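Local structure of protein design 2L4HC2_11 (Synthetic construct, 5J2L) at residues A[7-21]-A[67-81]. The protein is a computationally designed helical hairpin that pairs with a second copy of itself, its specificity intended to come from modular hydrogen-bond networks. Numbering follows the deposited sequence.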
loop_
_atom_site.group_PDB
_atom_site.type_symbol
_atom_site.label_atom_id
_atom_site.label_comp_id
_atom_site.label_asym_id
_atom_site.label_seq_id
_atom_site.Cartn_x
_atom_site.Cartn_y
_atom_site.Cartn_z
ATOM N N GLU A 7 20.224 -6.233 19.828
ATOM C CA GLU A 7 19.995 -6.239 18.390
ATOM C C GLU A 7 19.191 -7.445 17.969
ATOM O O GLU A 7 18.273 -7.308 17.163
ATOM C CB GLU A 7 21.293 -6.201 17.600
ATOM C CG GLU A 7 22.037 -4.878 17.653
ATOM C CD GLU A 7 23.280 -4.903 16.814
ATOM O OE1 GLU A 7 23.701 -5.978 16.440
ATOM O OE2 GLU A 7 23.801 -3.850 16.530
ATOM N N ASP A 8 19.525 -8.618 18.519
ATOM C CA ASP A 8 18.813 -9.843 18.169
ATOM C C ASP A 8 17.366 -9.685 18.584
ATOM O O ASP A 8 16.454 -10.134 17.886
ATOM C CB ASP A 8 19.463 -11.074 18.802
ATOM C CG ASP A 8 20.818 -11.411 18.172
ATOM O OD1 ASP A 8 21.126 -10.878 17.124
ATOM O OD2 ASP A 8 21.536 -12.192 18.751
ATOM N N TYR A 9 17.170 -9.015 19.720
ATOM C CA TYR A 9 15.846 -8.694 20.214
ATOM C C TYR A 9 15.094 -7.819 19.216
ATOM O O TYR A 9 13.945 -8.111 18.892
ATOM C CB TYR A 9 15.921 -7.979 21.563
ATOM C CG TYR A 9 14.586 -7.435 22.004
ATOM C CD1 TYR A 9 13.672 -8.231 22.682
ATOM C CD2 TYR A 9 14.263 -6.120 21.699
ATOM C CE1 TYR A 9 12.447 -7.707 23.065
ATOM C CE2 TYR A 9 13.042 -5.595 22.073
ATOM C CZ TYR A 9 12.137 -6.385 22.758
ATOM O OH TYR A 9 10.928 -5.864 23.142
ATOM N N LYS A 10 15.739 -6.747 18.762
ATOM C CA LYS A 10 15.114 -5.792 17.855
ATOM C C LYS A 10 14.844 -6.433 16.493
ATOM O O LYS A 10 13.859 -6.105 15.840
ATOM C CB LYS A 10 15.986 -4.535 17.729
ATOM C CG LYS A 10 16.130 -3.742 19.032
ATOM C CD LYS A 10 14.792 -3.178 19.512
ATOM C CE LYS A 10 14.384 -1.914 18.751
ATOM N NZ LYS A 10 13.013 -1.438 19.148
ATOM N N LEU A 11 15.700 -7.363 16.085
ATOM C CA LEU A 11 15.508 -8.079 14.843
ATOM C C LEU A 11 14.275 -8.968 14.960
ATOM O O LEU A 11 13.469 -9.029 14.034
ATOM C CB LEU A 11 16.757 -8.891 14.503
ATOM C CG LEU A 11 17.999 -8.067 14.117
ATOM C CD1 LEU A 11 19.211 -8.988 14.045
ATOM C CD2 LEU A 11 17.761 -7.400 12.767
ATOM N N ARG A 12 14.095 -9.622 16.117
ATOM C CA ARG A 12 12.893 -10.437 16.310
ATOM C C ARG A 12 11.660 -9.550 16.291
ATOM O O ARG A 12 10.651 -9.913 15.688
ATOM C CB ARG A 12 12.957 -11.259 17.586
ATOM C CG ARG A 12 13.930 -12.427 17.507
ATOM C CD ARG A 12 13.767 -13.396 18.633
ATOM N NE ARG A 12 14.085 -12.795 19.910
ATOM C CZ ARG A 12 15.333 -12.693 20.395
ATOM N NH1 ARG A 12 16.345 -13.145 19.687
ATOM N NH2 ARG A 12 15.535 -12.136 21.573
ATOM N N GLU A 13 11.760 -8.376 16.915
ATOM C CA GLU A 13 10.681 -7.398 16.906
ATOM C C GLU A 13 10.279 -7.033 15.467
ATOM O O GLU A 13 9.098 -7.048 15.126
ATOM C CB GLU A 13 11.083 -6.132 17.652
ATOM C CG GLU A 13 10.003 -5.063 17.675
ATOM C CD GLU A 13 10.452 -3.796 18.358
ATOM O OE1 GLU A 13 11.621 -3.682 18.624
ATOM O OE2 GLU A 13 9.631 -2.946 18.620
ATOM N N ALA A 14 11.266 -6.688 14.649
ATOM C CA ALA A 14 11.008 -6.299 13.261
ATOM C C ALA A 14 10.377 -7.445 12.484
ATOM O O ALA A 14 9.450 -7.218 11.708
ATOM C CB ALA A 14 12.284 -5.835 12.596
ATOM N N GLN A 15 10.874 -8.663 12.686
ATOM C CA GLN A 15 10.308 -9.804 11.996
ATOM C C GLN A 15 8.871 -10.034 12.406
ATOM O O GLN A 15 8.041 -10.364 11.562
ATOM C CB GLN A 15 11.121 -11.080 12.208
ATOM C CG GLN A 15 10.513 -12.287 11.477
ATOM C CD GLN A 15 10.443 -12.122 9.953
ATOM O OE1 GLN A 15 11.448 -11.819 9.299
ATOM N NE2 GLN A 15 9.248 -12.321 9.384
ATOM N N ARG A 16 8.567 -9.861 13.692
ATOM C CA ARG A 16 7.194 -10.018 14.126
ATOM C C ARG A 16 6.330 -8.982 13.427
ATOM O O ARG A 16 5.246 -9.295 12.924
ATOM C CB ARG A 16 7.077 -9.915 15.633
ATOM C CG ARG A 16 7.708 -11.079 16.368
ATOM C CD ARG A 16 7.440 -11.039 17.825
ATOM N NE ARG A 16 8.239 -12.028 18.532
ATOM C CZ ARG A 16 9.368 -11.745 19.214
ATOM N NH1 ARG A 16 9.792 -10.503 19.278
ATOM N NH2 ARG A 16 10.045 -12.703 19.824
ATOM N N GLU A 17 6.840 -7.754 13.341
ATOM C CA GLU A 17 6.085 -6.703 12.672
ATOM C C GLU A 17 5.903 -6.988 11.172
ATOM O O GLU A 17 4.852 -6.663 10.610
ATOM C CB GLU A 17 6.717 -5.344 12.876
ATOM C CG GLU A 17 5.912 -4.233 12.217
ATOM C CD GLU A 17 4.548 -4.050 12.829
ATOM O OE1 GLU A 17 4.434 -4.192 14.024
ATOM O OE2 GLU A 17 3.613 -3.785 12.104
ATOM N N LEU A 18 6.923 -7.565 10.533
ATOM C CA LEU A 18 6.843 -7.907 9.115
ATOM C C LEU A 18 5.820 -9.021 8.875
ATOM O O LEU A 18 5.110 -8.995 7.869
ATOM C CB LEU A 18 8.222 -8.276 8.574
ATOM C CG LEU A 18 9.192 -7.104 8.461
ATOM C CD1 LEU A 18 10.570 -7.612 8.089
ATOM C CD2 LEU A 18 8.688 -6.122 7.406
ATOM N N ASP A 19 5.713 -9.962 9.814
ATOM C CA ASP A 19 4.713 -11.024 9.726
ATOM C C ASP A 19 3.328 -10.392 9.686
ATOM O O ASP A 19 2.490 -10.742 8.850
ATOM C CB ASP A 19 4.817 -11.993 10.909
ATOM C CG ASP A 19 6.047 -12.891 10.880
ATOM O OD1 ASP A 19 6.660 -13.017 9.845
ATOM O OD2 ASP A 19 6.362 -13.449 11.906
ATOM N N LYS A 20 3.102 -9.448 10.596
ATOM C CA LYS A 20 1.841 -8.728 10.637
ATOM C C LYS A 20 1.577 -8.018 9.324
ATOM O O LYS A 20 0.461 -8.066 8.801
ATOM C CB LYS A 20 1.796 -7.720 11.787
ATOM C CG LYS A 20 0.471 -6.964 11.847
ATOM C CD LYS A 20 0.371 -6.060 13.064
ATOM C CE LYS A 20 -1.029 -5.452 13.174
ATOM N NZ LYS A 20 -1.286 -4.398 12.151
ATOM N N GLN A 21 2.603 -7.344 8.805
ATOM C CA GLN A 21 2.449 -6.591 7.576
ATOM C C GLN A 21 2.086 -7.503 6.430
ATOM O O GLN A 21 1.266 -7.125 5.597
ATOM C CB GLN A 21 3.705 -5.788 7.244
ATOM C CG GLN A 21 3.978 -4.663 8.220
ATOM C CD GLN A 21 2.771 -3.750 8.361
ATOM O OE1 GLN A 21 2.027 -3.519 7.398
ATOM N NE2 GLN A 21 2.556 -3.231 9.566
ATOM N N LEU A 67 6.529 0.397 7.574
ATOM C CA LEU A 67 7.714 -0.144 6.938
ATOM C C LEU A 67 8.859 0.851 7.050
ATOM O O LEU A 67 10.010 0.449 7.206
ATOM C CB LEU A 67 7.445 -0.501 5.469
ATOM C CG LEU A 67 6.473 -1.655 5.266
ATOM C CD1 LEU A 67 6.275 -1.897 3.772
ATOM C CD2 LEU A 67 6.996 -2.875 6.001
ATOM N N ARG A 68 8.530 2.145 6.985
ATOM C CA ARG A 68 9.528 3.194 7.110
ATOM C C ARG A 68 10.219 3.080 8.467
ATOM O O ARG A 68 11.443 3.182 8.557
ATOM C CB ARG A 68 8.892 4.561 6.894
ATOM C CG ARG A 68 9.829 5.758 6.894
ATOM C CD ARG A 68 9.099 7.015 6.533
ATOM N NE ARG A 68 8.542 6.917 5.178
ATOM C CZ ARG A 68 9.236 7.119 4.028
ATOM N NH1 ARG A 68 10.497 7.481 4.053
ATOM N NH2 ARG A 68 8.674 6.948 2.842
ATOM N N GLU A 69 9.415 2.829 9.507
ATOM C CA GLU A 69 9.909 2.657 10.872
ATOM C C GLU A 69 10.853 1.460 10.991
ATOM O O GLU A 69 11.923 1.568 11.595
ATOM C CB GLU A 69 8.734 2.509 11.855
ATOM C CG GLU A 69 7.937 3.792 12.066
ATOM C CD GLU A 69 6.712 3.646 12.957
ATOM O OE1 GLU A 69 6.481 2.584 13.492
ATOM O OE2 GLU A 69 6.000 4.615 13.092
ATOM N N ILE A 70 10.455 0.338 10.387
ATOM C CA ILE A 70 11.257 -0.867 10.396
ATOM C C ILE A 70 12.577 -0.594 9.730
ATOM O O ILE A 70 13.624 -0.954 10.261
ATOM C CB ILE A 70 10.520 -2.042 9.704
ATOM C CG1 ILE A 70 9.318 -2.467 10.548
ATOM C CG2 ILE A 70 11.477 -3.208 9.466
ATOM C CD1 ILE A 70 8.373 -3.400 9.831
ATOM N N ILE A 71 12.532 0.058 8.580
ATOM C CA ILE A 71 13.752 0.372 7.865
ATOM C C ILE A 71 14.690 1.215 8.714
ATOM O O ILE A 71 15.886 0.931 8.761
ATOM C CB ILE A 71 13.450 1.049 6.524
ATOM C CG1 ILE A 71 12.800 0.013 5.584
ATOM C CG2 ILE A 71 14.723 1.638 5.938
ATOM C CD1 ILE A 71 12.198 0.611 4.336
ATOM N N GLU A 72 14.156 2.222 9.393
ATOM C CA GLU A 72 14.987 3.083 10.227
ATOM C C GLU A 72 15.677 2.286 11.330
ATOM O O GLU A 72 16.863 2.494 11.599
ATOM C CB GLU A 72 14.169 4.225 10.814
ATOM C CG GLU A 72 13.710 5.236 9.772
ATOM C CD GLU A 72 12.901 6.368 10.346
ATOM O OE1 GLU A 72 12.836 6.482 11.547
ATOM O OE2 GLU A 72 12.348 7.122 9.577
ATOM N N GLU A 73 14.952 1.360 11.947
ATOM C CA GLU A 73 15.550 0.553 12.993
ATOM C C GLU A 73 16.580 -0.429 12.413
ATOM O O GLU A 73 17.638 -0.640 13.016
ATOM C CB GLU A 73 14.456 -0.136 13.812
ATOM C CG GLU A 73 13.627 0.816 14.692
ATOM C CD GLU A 73 14.431 1.502 15.800
ATOM O OE1 GLU A 73 15.294 0.855 16.345
ATOM O OE2 GLU A 73 14.168 2.650 16.128
ATOM N N LEU A 74 16.316 -0.986 11.228
ATOM C CA LEU A 74 17.309 -1.844 10.594
ATOM C C LEU A 74 18.533 -1.021 10.214
ATOM O O LEU A 74 19.651 -1.528 10.235
ATOM C CB LEU A 74 16.756 -2.579 9.366
ATOM C CG LEU A 74 15.729 -3.686 9.635
ATOM C CD1 LEU A 74 15.193 -4.214 8.304
ATOM C CD2 LEU A 74 16.398 -4.801 10.419
ATOM N N GLU A 75 18.317 0.255 9.880
ATOM C CA GLU A 75 19.420 1.165 9.575
ATOM C C GLU A 75 20.374 1.221 10.740
ATOM O O GLU A 75 21.585 1.110 10.570
ATOM C CB GLU A 75 18.928 2.585 9.271
ATOM C CG GLU A 75 20.066 3.583 9.055
ATOM C CD GLU A 75 19.610 5.021 8.857
ATOM O OE1 GLU A 75 18.452 5.238 8.558
ATOM O OE2 GLU A 75 20.428 5.905 9.044
ATOM N N LYS A 76 19.817 1.413 11.926
ATOM C CA LYS A 76 20.601 1.538 13.140
ATOM C C LYS A 76 21.420 0.269 13.382
ATOM O O LYS A 76 22.597 0.333 13.738
ATOM C CB LYS A 76 19.666 1.836 14.300
ATOM C CG LYS A 76 19.012 3.201 14.205
ATOM C CD LYS A 76 18.009 3.418 15.321
ATOM C CE LYS A 76 17.198 4.682 15.078
ATOM N NZ LYS A 76 16.121 4.864 16.087
ATOM N N ILE A 77 20.790 -0.882 13.161
ATOM C CA ILE A 77 21.464 -2.158 13.378
ATOM C C ILE A 77 22.567 -2.388 12.339
ATOM O O ILE A 77 23.719 -2.644 12.692
ATOM C CB ILE A 77 20.460 -3.319 13.331
ATOM C CG1 ILE A 77 19.488 -3.221 14.508
ATOM C CG2 ILE A 77 21.214 -4.642 13.380
ATOM C CD1 ILE A 77 18.293 -4.150 14.389
ATOM N N ILE A 78 22.200 -2.297 11.063
ATOM C CA ILE A 78 23.122 -2.486 9.953
ATOM C C ILE A 78 24.254 -1.472 10.007
ATOM O O ILE A 78 25.407 -1.821 9.766
ATOM C CB ILE A 78 22.355 -2.475 8.606
ATOM C CG1 ILE A 78 21.517 -3.766 8.524
ATOM C CG2 ILE A 78 23.289 -2.336 7.411
ATOM C CD1 ILE A 78 20.519 -3.791 7.388
ATOM N N ARG A 79 23.939 -0.230 10.344
ATOM C CA ARG A 79 24.972 0.777 10.554
ATOM C C ARG A 79 26.020 0.192 11.484
ATOM O O ARG A 79 27.221 0.226 11.189
ATOM C CB ARG A 79 24.388 2.047 11.150
ATOM C CG ARG A 79 25.383 3.158 11.438
ATOM C CD ARG A 79 24.723 4.312 12.120
ATOM N NE ARG A 79 23.754 4.997 11.265
ATOM C CZ ARG A 79 24.046 5.993 10.399
ATOM N NH1 ARG A 79 25.286 6.431 10.283
ATOM N NH2 ARG A 79 23.081 6.532 9.662
ATOM N N LYS A 80 25.555 -0.354 12.608
ATOM C CA LYS A 80 26.411 -0.990 13.599
ATOM C C LYS A 80 27.063 -2.255 13.043
ATOM O O LYS A 80 28.145 -2.644 13.483
ATOM C CB LYS A 80 25.610 -1.314 14.858
ATOM C CG LYS A 80 25.168 -0.089 15.632
ATOM C CD LYS A 80 24.357 -0.469 16.860
ATOM C CE LYS A 80 23.925 0.773 17.640
ATOM N NZ LYS A 80 23.142 0.419 18.859
ATOM N N ARG A 81 26.398 -2.893 12.077
ATOM C CA ARG A 81 26.918 -4.116 11.466
ATOM C C ARG A 81 27.460 -3.833 10.052
ATOM O O ARG A 81 28.359 -3.000 9.885
ATOM C CB ARG A 81 25.834 -5.204 11.425
ATOM C CG ARG A 81 25.328 -5.658 12.802
ATOM C CD ARG A 81 24.317 -6.767 12.722
ATOM N NE ARG A 81 23.833 -7.138 14.050
ATOM C CZ ARG A 81 23.092 -8.227 14.365
ATOM N NH1 ARG A 81 22.733 -9.106 13.451
ATOM N NH2 ARG A 81 22.727 -8.400 15.627
ATOM O OXT ARG A 81 27.199 -4.625 9.145
#
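Ile70 of helix 46-80 sits in a hollow of helix 7-41 lined by Ala14, Glu17 and Leu18: its CD1 presses on Glu17 CG at 3.5 Å and on Leu18 CD2 at 3.7 Å, while CG2 turns to the small Ala14 methyl. The two segments run antiparallel, at 159° with axes 10.6 Å apart. The backbones come nearest here, Ala14 CA lying 6.1 Å from Ile70 CA, consistent with the small side chain of alanine. Glu17 offers its aliphatic part to the isoleucine with CG anti to its backbone N (chi1 -178°); a bend at chi2 then carries its carboxylate to Gln21 NE2, and Gln21 OE1 is held by Gln63. Two turns on from Ile70, Ile77 is the second apolar bump, lodged among Glu7, Lys10 and Leu11, CD1 against Leu11 CD2 and CG2 against the Glu7 carboxylate carbon. Between these isoleucines the Leu11 and Leu74 side chains lie roughly perpendicular, meeting through their CD2 methyls at 3.8 Å; farther along, Leu18 and Leu67 likewise touch by CD2. Ala14 and Leu18 also pack on Ile78 of the second subunit. At the open end of the hairpin, the extended chain of Arg81 runs alongside Glu7 in the opposite sense, and Arg81 NE and NH2 both donate to Glu7 OE1, each at 2.7 Å, in a side-on salt bridge. The oxygen lies in the guanidinium plane, although the carboxylate plane is turned 50° from it. Arg81 NH2 adds a weak, salt-bridging hydrogen bond to Asp8 OD1, and NH1 pairs with the C-terminal carboxylate of Arg81 of the second subunit. The chemistry thus implies an apolar seam closed by a charged end, where the poorly ordered Arg81 links both helices and both subunits, probably with some mobility.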